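Local coordinates for transcriptional regulator, LacI family (Lactobacillus brevis, PDB 3JY6), which probably acts as a DNA-binding transcription factor that recognises regulatory DNA, the chain here carrying its periplasmic-binding-protein-like domain, at residues 117-121 and 122-126; 169-172 and 173-176; 206-209 and 210-214. One frame throughout, in Å; residues are numbered along the deposited sequence.

Interaction 1 of 3, residues 117-121 and 122-126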
loop_
_atom_site.group_PDB
_atom_site.type_symbol
_atom_site.label_atom_id
_atom_site.label_comp_id
_atom_site.label_asym_id
_atom_site.label_seq_id
_atom_site.Cartn_x
_atom_site.Cartn_y
_atom_site.Cartn_z
ATOM N N ALA A 117 -20.520 13.114 -16.559
ATOM C CA ALA A 117 -20.888 13.837 -15.345
ATOM C C ALA A 117 -20.113 15.147 -15.260
ATOM O O ALA A 117 -20.652 16.168 -14.829
ATOM C CB ALA A 117 -20.597 12.986 -14.123
ATOM N N PHE A 118 -18.843 15.115 -15.664
ATOM C CA PHE A 118 -18.002 16.310 -15.629
ATOM C C PHE A 118 -18.363 17.318 -16.717
ATOM O O PHE A 118 -18.293 18.523 -16.490
ATOM C CB PHE A 118 -16.521 15.926 -15.706
ATOM C CG PHE A 118 -15.920 15.636 -14.363
ATOM C CD1 PHE A 118 -15.640 16.677 -13.484
ATOM C CD2 PHE A 118 -15.718 14.320 -13.937
ATOM C CE1 PHE A 118 -15.176 16.420 -12.195
ATOM C CE2 PHE A 118 -15.255 14.044 -12.649
ATOM C CZ PHE A 118 -14.983 15.095 -11.770
ATOM N N ARG A 119 -18.757 16.827 -17.887
ATOM C CA ARG A 119 -19.157 17.703 -18.987
ATOM C C ARG A 119 -20.391 18.509 -18.597
ATOM O O ARG A 119 -20.486 19.694 -18.894
ATOM C CB ARG A 119 -19.484 16.878 -20.230
ATOM C CG ARG A 119 -18.276 16.490 -21.039
ATOM C CD ARG A 119 -18.114 17.438 -22.211
ATOM N NE ARG A 119 -18.949 17.050 -23.347
ATOM C CZ ARG A 119 -19.124 17.798 -24.431
ATOM N NH1 ARG A 119 -18.527 18.982 -24.522
ATOM N NH2 ARG A 119 -19.876 17.357 -25.431
ATOM N N GLN A 120 -21.336 17.853 -17.929
ATOM C CA GLN A 120 -22.571 18.509 -17.520
ATOM C C GLN A 120 -22.314 19.642 -16.533
ATOM O O GLN A 120 -23.164 20.512 -16.341
ATOM C CB GLN A 120 -23.534 17.473 -16.937
ATOM C CG GLN A 120 -23.858 16.368 -17.940
ATOM C CD GLN A 120 -24.711 15.257 -17.362
ATOM O OE1 GLN A 120 -24.437 14.742 -16.279
ATOM N NE2 GLN A 120 -25.743 14.871 -18.095
ATOM N N GLN A 121 -21.134 19.644 -15.920
ATOM C CA GLN A 121 -20.796 20.700 -14.979
ATOM C C GLN A 121 -19.989 21.794 -15.662
ATOM O O GLN A 121 -19.563 22.746 -15.013
ATOM C CB GLN A 121 -20.006 20.150 -13.789
ATOM C CG GLN A 121 -20.739 19.086 -13.006
ATOM C CD GLN A 121 -20.582 19.240 -11.503
ATOM O OE1 GLN A 121 -19.465 19.265 -10.972
ATOM N NE2 GLN A 121 -21.712 19.343 -10.806
ATOM N N GLY A 122 -19.764 21.644 -16.963
ATOM C CA GLY A 122 -19.020 22.654 -17.694
ATOM C C GLY A 122 -17.621 22.311 -18.174
ATOM O O GLY A 122 -17.115 22.960 -19.076
ATOM N N TYR A 123 -16.992 21.314 -17.566
ATOM C CA TYR A 123 -15.643 20.894 -17.934
ATOM C C TYR A 123 -15.664 20.177 -19.286
ATOM O O TYR A 123 -15.992 18.991 -19.369
ATOM C CB TYR A 123 -15.092 19.968 -16.841
ATOM C CG TYR A 123 -15.091 20.610 -15.471
ATOM C CD1 TYR A 123 -14.085 21.496 -15.102
ATOM C CD2 TYR A 123 -16.123 20.365 -14.560
ATOM C CE1 TYR A 123 -14.099 22.126 -13.861
ATOM C CE2 TYR A 123 -16.155 20.991 -13.314
ATOM C CZ TYR A 123 -15.138 21.873 -12.972
ATOM O OH TYR A 123 -15.159 22.513 -11.754
ATOM N N GLN A 124 -15.304 20.898 -20.341
ATOM C CA GLN A 124 -15.316 20.344 -21.699
ATOM C C GLN A 124 -13.954 19.822 -22.150
ATOM O O GLN A 124 -13.857 18.993 -23.063
ATOM C CB GLN A 124 -15.775 21.429 -22.680
ATOM C CG GLN A 124 -16.958 22.249 -22.194
ATOM C CD GLN A 124 -18.291 21.613 -22.519
ATOM O OE1 GLN A 124 -18.734 21.620 -23.669
ATOM N NE2 GLN A 124 -18.938 21.052 -21.509
ATOM N N HIS A 125 -12.904 20.316 -21.509
ATOM C CA HIS A 125 -11.544 19.940 -21.865
ATOM C C HIS A 125 -10.966 18.909 -20.902
ATOM O O HIS A 125 -10.727 19.207 -19.732
ATOM C CB HIS A 125 -10.684 21.202 -21.885
ATOM C CG HIS A 125 -9.224 20.949 -22.076
ATOM N ND1 HIS A 125 -8.263 21.616 -21.350
ATOM C CD2 HIS A 125 -8.559 20.113 -22.906
ATOM C CE1 HIS A 125 -7.066 21.201 -21.721
ATOM N NE2 HIS A 125 -7.218 20.289 -22.665
ATOM N N VAL A 126 -10.737 17.697 -21.394
ATOM C CA VAL A 126 -10.198 16.648 -20.544
ATOM C C VAL A 126 -8.719 16.394 -20.797
ATOM O O VAL A 126 -8.282 16.226 -21.935
ATOM C CB VAL A 126 -10.967 15.328 -20.729
ATOM C CG1 VAL A 126 -10.537 14.324 -19.656
ATOM C CG2 VAL A 126 -12.460 15.585 -20.660
#

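Interaction 2 of 3, residues 169-172 and 173-176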
loop_
_atom_site.group_PDB
_atom_site.type_symbol
_atom_site.label_atom_id
_atom_site.label_comp_id
_atom_site.label_asym_id
_atom_site.label_seq_id
_atom_site.Cartn_x
_atom_site.Cartn_y
_atom_site.Cartn_z
ATOM N N HIS A 169 5.264 16.680 -14.572
ATOM C CA HIS A 169 4.584 17.791 -13.923
ATOM C C HIS A 169 4.438 18.972 -14.892
ATOM O O HIS A 169 3.333 19.422 -15.183
ATOM C CB HIS A 169 5.389 18.241 -12.706
ATOM C CG HIS A 169 4.843 19.462 -12.033
ATOM N ND1 HIS A 169 3.774 19.419 -11.164
ATOM C CD2 HIS A 169 5.226 20.758 -12.093
ATOM C CE1 HIS A 169 3.525 20.635 -10.714
ATOM N NE2 HIS A 169 4.392 21.466 -11.263
ATOM N N GLN A 170 5.563 19.473 -15.388
ATOM C CA GLN A 170 5.558 20.614 -16.298
ATOM C C GLN A 170 4.642 20.433 -17.502
ATOM O O GLN A 170 3.979 21.378 -17.934
ATOM C CB GLN A 170 6.990 20.929 -16.758
ATOM C CG GLN A 170 7.865 21.488 -15.649
ATOM C CD GLN A 170 7.438 22.882 -15.202
ATOM O OE1 GLN A 170 7.920 23.395 -14.185
ATOM N NE2 GLN A 170 6.543 23.506 -15.968
ATOM N N ARG A 171 4.593 19.225 -18.047
ATOM C CA ARG A 171 3.731 18.972 -19.194
ATOM C C ARG A 171 2.244 19.019 -18.811
ATOM O O ARG A 171 1.422 19.604 -19.520
ATOM C CB ARG A 171 4.073 17.617 -19.808
ATOM C CG ARG A 171 3.126 17.164 -20.918
ATOM C CD ARG A 171 3.114 18.110 -22.121
ATOM N NE ARG A 171 2.310 17.555 -23.213
ATOM C CZ ARG A 171 2.183 18.112 -24.412
ATOM N NH1 ARG A 171 2.807 19.251 -24.686
ATOM N NH2 ARG A 171 1.438 17.521 -25.341
ATOM N N LEU A 172 1.900 18.401 -17.686
ATOM C CA LEU A 172 0.517 18.377 -17.221
ATOM C C LEU A 172 0.014 19.804 -17.049
ATOM O O LEU A 172 -1.097 20.139 -17.453
ATOM C CB LEU A 172 0.423 17.631 -15.883
ATOM C CG LEU A 172 -0.963 17.529 -15.226
ATOM C CD1 LEU A 172 -1.863 16.645 -16.066
ATOM C CD2 LEU A 172 -0.820 16.960 -13.821
ATOM N N THR A 173 0.854 20.635 -16.444
ATOM C CA THR A 173 0.545 22.034 -16.213
ATOM C C THR A 173 0.408 22.769 -17.539
ATOM O O THR A 173 -0.330 23.746 -17.645
ATOM C CB THR A 173 1.650 22.681 -15.376
ATOM O OG1 THR A 173 1.553 22.208 -14.025
ATOM C CG2 THR A 173 1.544 24.194 -15.411
ATOM N N GLN A 174 1.110 22.286 -18.558
ATOM C CA GLN A 174 1.061 22.906 -19.875
ATOM C C GLN A 174 -0.266 22.580 -20.560
ATOM O O GLN A 174 -0.942 23.465 -21.098
ATOM C CB GLN A 174 2.238 22.412 -20.723
ATOM C CG GLN A 174 2.356 23.060 -22.083
ATOM C CD GLN A 174 3.500 22.480 -22.882
ATOM O OE1 GLN A 174 4.654 22.503 -22.446
ATOM N NE2 GLN A 174 3.186 21.945 -24.060
ATOM N N LEU A 175 -0.646 21.305 -20.518
ATOM C CA LEU A 175 -1.884 20.845 -21.140
ATOM C C LEU A 175 -3.137 21.396 -20.453
ATOM O O LEU A 175 -4.120 21.739 -21.110
ATOM C CB LEU A 175 -1.932 19.317 -21.135
ATOM C CG LEU A 175 -0.994 18.528 -22.056
ATOM C CD1 LEU A 175 -1.025 17.058 -21.680
ATOM C CD2 LEU A 175 -1.422 18.714 -23.498
ATOM N N ILE A 176 -3.103 21.468 -19.129
ATOM C CA ILE A 176 -4.237 21.979 -18.365
ATOM C C ILE A 176 -4.499 23.458 -18.655
ATOM O O ILE A 176 -5.639 23.904 -18.761
ATOM C CB ILE A 176 -3.989 21.845 -16.835
ATOM C CG1 ILE A 176 -4.102 20.382 -16.410
ATOM C CG2 ILE A 176 -4.993 22.699 -16.056
ATOM C CD1 ILE A 176 -3.834 20.168 -14.932
#

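Interaction 3 of 3, residues 206-209 and 210-214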
loop_
_atom_site.group_PDB
_atom_site.type_symbol
_atom_site.label_atom_id
_atom_site.label_comp_id
_atom_site.label_asym_id
_atom_site.label_seq_id
_atom_site.Cartn_x
_atom_site.Cartn_y
_atom_site.Cartn_z
ATOM N N ILE A 206 -5.783 23.630 -9.398
ATOM C CA ILE A 206 -7.060 22.926 -9.317
ATOM C C ILE A 206 -7.949 23.713 -8.349
ATOM O O ILE A 206 -7.724 23.680 -7.137
ATOM C CB ILE A 206 -6.861 21.478 -8.790
ATOM C CG1 ILE A 206 -6.082 20.649 -9.825
ATOM C CG2 ILE A 206 -8.209 20.829 -8.509
ATOM C CD1 ILE A 206 -5.613 19.300 -9.315
ATOM N N ASP A 207 -8.947 24.423 -8.879
ATOM C CA ASP A 207 -9.835 25.226 -8.038
ATOM C C ASP A 207 -11.322 24.883 -8.089
ATOM O O ASP A 207 -12.128 25.560 -7.449
ATOM C CB ASP A 207 -9.669 26.727 -8.344
ATOM C CG ASP A 207 -9.931 27.074 -9.801
ATOM O OD1 ASP A 207 -10.587 26.286 -10.512
ATOM O OD2 ASP A 207 -9.483 28.160 -10.229
ATOM N N ASN A 208 -11.689 23.851 -8.846
ATOM C CA ASN A 208 -13.088 23.445 -8.936
ATOM C C ASN A 208 -14.018 24.506 -9.503
ATOM O O ASN A 208 -15.187 24.557 -9.146
ATOM C CB ASN A 208 -13.591 23.021 -7.555
ATOM C CG ASN A 208 -13.442 21.538 -7.315
ATOM O OD1 ASN A 208 -12.539 20.890 -7.857
ATOM N ND2 ASN A 208 -14.326 20.987 -6.490
ATOM N N GLN A 209 -13.496 25.352 -10.384
ATOM C CA GLN A 209 -14.289 26.402 -11.014
ATOM C C GLN A 209 -13.898 26.483 -12.483
ATOM O O GLN A 209 -14.745 26.666 -13.360
ATOM C CB GLN A 209 -14.029 27.744 -10.330
ATOM C CG GLN A 209 -14.414 27.756 -8.858
ATOM C CD GLN A 209 -15.340 28.892 -8.517
ATOM O OE1 GLN A 209 -14.974 30.062 -8.633
ATOM N NE2 GLN A 209 -16.556 28.557 -8.092
ATOM N N THR A 210 -12.603 26.347 -12.741
ATOM C CA THR A 210 -12.096 26.380 -14.103
ATOM C C THR A 210 -11.297 25.098 -14.375
ATOM O O THR A 210 -11.192 24.637 -15.514
ATOM C CB THR A 210 -11.219 27.634 -14.329
ATOM O OG1 THR A 210 -10.704 27.617 -15.665
ATOM C CG2 THR A 210 -10.070 27.683 -13.334
ATOM N N VAL A 211 -10.759 24.519 -13.304
ATOM C CA VAL A 211 -9.992 23.282 -13.382
ATOM C C VAL A 211 -10.309 22.366 -12.205
ATOM O O VAL A 211 -10.174 22.761 -11.047
ATOM C CB VAL A 211 -8.482 23.552 -13.346
ATOM C CG1 VAL A 211 -7.721 22.229 -13.427
ATOM C CG2 VAL A 211 -8.092 24.477 -14.471
ATOM N N THR A 212 -10.734 21.142 -12.495
ATOM C CA THR A 212 -11.023 20.183 -11.433
ATOM C C THR A 212 -10.218 18.908 -11.729
ATOM O O THR A 212 -9.418 18.883 -12.659
ATOM C CB THR A 212 -12.549 19.870 -11.339
ATOM O OG1 THR A 212 -12.807 19.157 -10.127
ATOM C CG2 THR A 212 -13.010 19.024 -12.512
ATOM N N ALA A 213 -10.403 17.855 -10.947
ATOM C CA ALA A 213 -9.648 16.632 -11.206
ATOM C C ALA A 213 -10.342 15.410 -10.660
ATOM O O ALA A 213 -11.035 15.478 -9.653
ATOM C CB ALA A 213 -8.252 16.732 -10.609
ATOM N N THR A 214 -10.126 14.281 -11.325
ATOM C CA THR A 214 -10.727 13.029 -10.930
ATOM C C THR A 214 -9.806 11.912 -11.400
ATOM O O THR A 214 -8.711 12.163 -11.904
ATOM C CB THR A 214 -12.084 12.863 -11.618
ATOM O OG1 THR A 214 -12.733 11.670 -11.147
ATOM C CG2 THR A 214 -11.883 12.786 -13.131
#

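Interaction 1 of 3, residues 117-121 and 122-126
G122 N donates to R119 O at 2.8 Å, closing a type I beta turn from R119 to G122, while Y123 N makes a weak bond of 3.3 Å back to F118 O; together with the positive phi of G122 this is a Schellman motif that ends the helix. A CB on G122 would run into the carbonyl oxygen of Q121, a backbone shape that only glycine takes up easily. The chain therefore reverses in a few residues and brings Y123 back beside the last helical turn. The F118 and Y123 rings form an offset edge-to-face pair, centroids 6.0 Å apart and planes at 70°, with the edge of F118 turned to the face of Y123. Their nearest atoms are F118 CD1 and Y123 CD2, 3.9 Å apart. Q121 CB packs at 4.0 Å from Y123 CE2, and K182 makes a cation-pi contact with the same ring. The chi1 of R119 (-83°) and a bend at chi2 lay its CG and CD beside Y123 O, a buried oxygen that receives a CA-H...O contact from R119 CA at 3.4 Å. A further bend at chi3 turns the guanidinium toward Q124, and NH1 comes to 2.8 Å from Q124 OE1, at an angle too poor for a hydrogen bond. The turn joins helix 107-119 to strand 125-131 of the four-stranded parallel sheet, and F118 and Y123 both rest on V184 of strand 183-187 and T212 of strand 211-215.

Interaction 2 of 3, residues 169-172 and 173-176
R171 O is gripped by two backbone amides, a sound bond from L175 N at 2.9 Å and a weak one from Q174 N, within the alpha-helix 165-177. T173 N to H169 O and I176 N to L172 O, the latter 2.9 Å, are sound i to i+4 bonds as well, whereas Q174 N binds Q170 O only weakly, its hydrogen being shared with R171 O. The longer side chains meet about one turn apart. R171 lays its guanidinium against L175, whose CD2 sits over one face, displaced toward the rim and 3.6 Å from NH2. With CG of R171 opposite its backbone N (chi1 173°) and the chain then bent at chi2 (62°), NE also comes to 3.6 Å from L175 CG. The Q174 amide, carried on an extended chain, brings NE2 to the guanidinium edge, near its plane, the two planes standing 79° apart. L172 CG lies 3.9 Å from I176 CD1. L172, L175 and I176 form the inward side of the helix: all three touch V127 of strand 125-131, L172 and L175 reach L156 of strand 152-158, and L172 and I176 meet L200 of helix 198-202. Q170 and Q174, by contrast, are exposed. At the start of the segment, T173 OG1 lies over one face of the H169 imidazole, offset toward its rim and 4.0 Å from NE2.

Interaction 3 of 3, residues 206-209 and 210-214
D207 OD1 meets the backbone amides of T210 and V211, where the loop enters the strand, taking a hydrogen bond of 3.0 Å from T210 N and a weak one from V211 N. T210 N lies on the syn side, 22° out of the carboxylate plane; Q209 N, whose bond makes an Asx turn, comes from well above the plane, on the same face. The chi1 of D207, 58°, sets CG between the backbone N and carbonyl carbon, directing OD1 to these amides. T210 CG2 is pressed close, 3.2 Å from both D207 OD1 and OD2. V211 O also ties the loop, accepting from N208 N at 2.9 Å and weakly from D207 N. The buried side is filled by apolar contact, I206 CD1 lying 3.9 Å from A213 CB. The outer side is looser at Q209, an exposed residue whose side chain runs off from the strand beyond CB. N208, though exposed, is tied inward: T212 OG1 donates to its OD1 at 2.9 Å, from above the carbonyl plane. The loop leads from helix 198-202, where I206 packs on L200 and I201, into strand 211-215, an outermost strand of its parallel sheet within the chain, paired with strand 183-187.

In the fold
Along the chain the three contacts come in series, and all lie in the half of the molecule built round the four-stranded parallel sheet of this periplasmic-binding-protein-like fold. Interactions 1 and 3 are closest, their centres about 10 Å apart: each leads into a strand of that sheet, 125-131 and 211-215, with F118 also against T214 and Y123 OH beside the N208 backbone. Interaction 2, on helix 165-177, has its centre about 19 Å from that of interaction 1 and 14 Å from that of interaction 3, touching them through H125 against L175 and I176 against V211. The loops that lead into strands 125-131 and 211-215 and the end of helix 165-177 thus gather at one edge of this subdomain as plain structural packing.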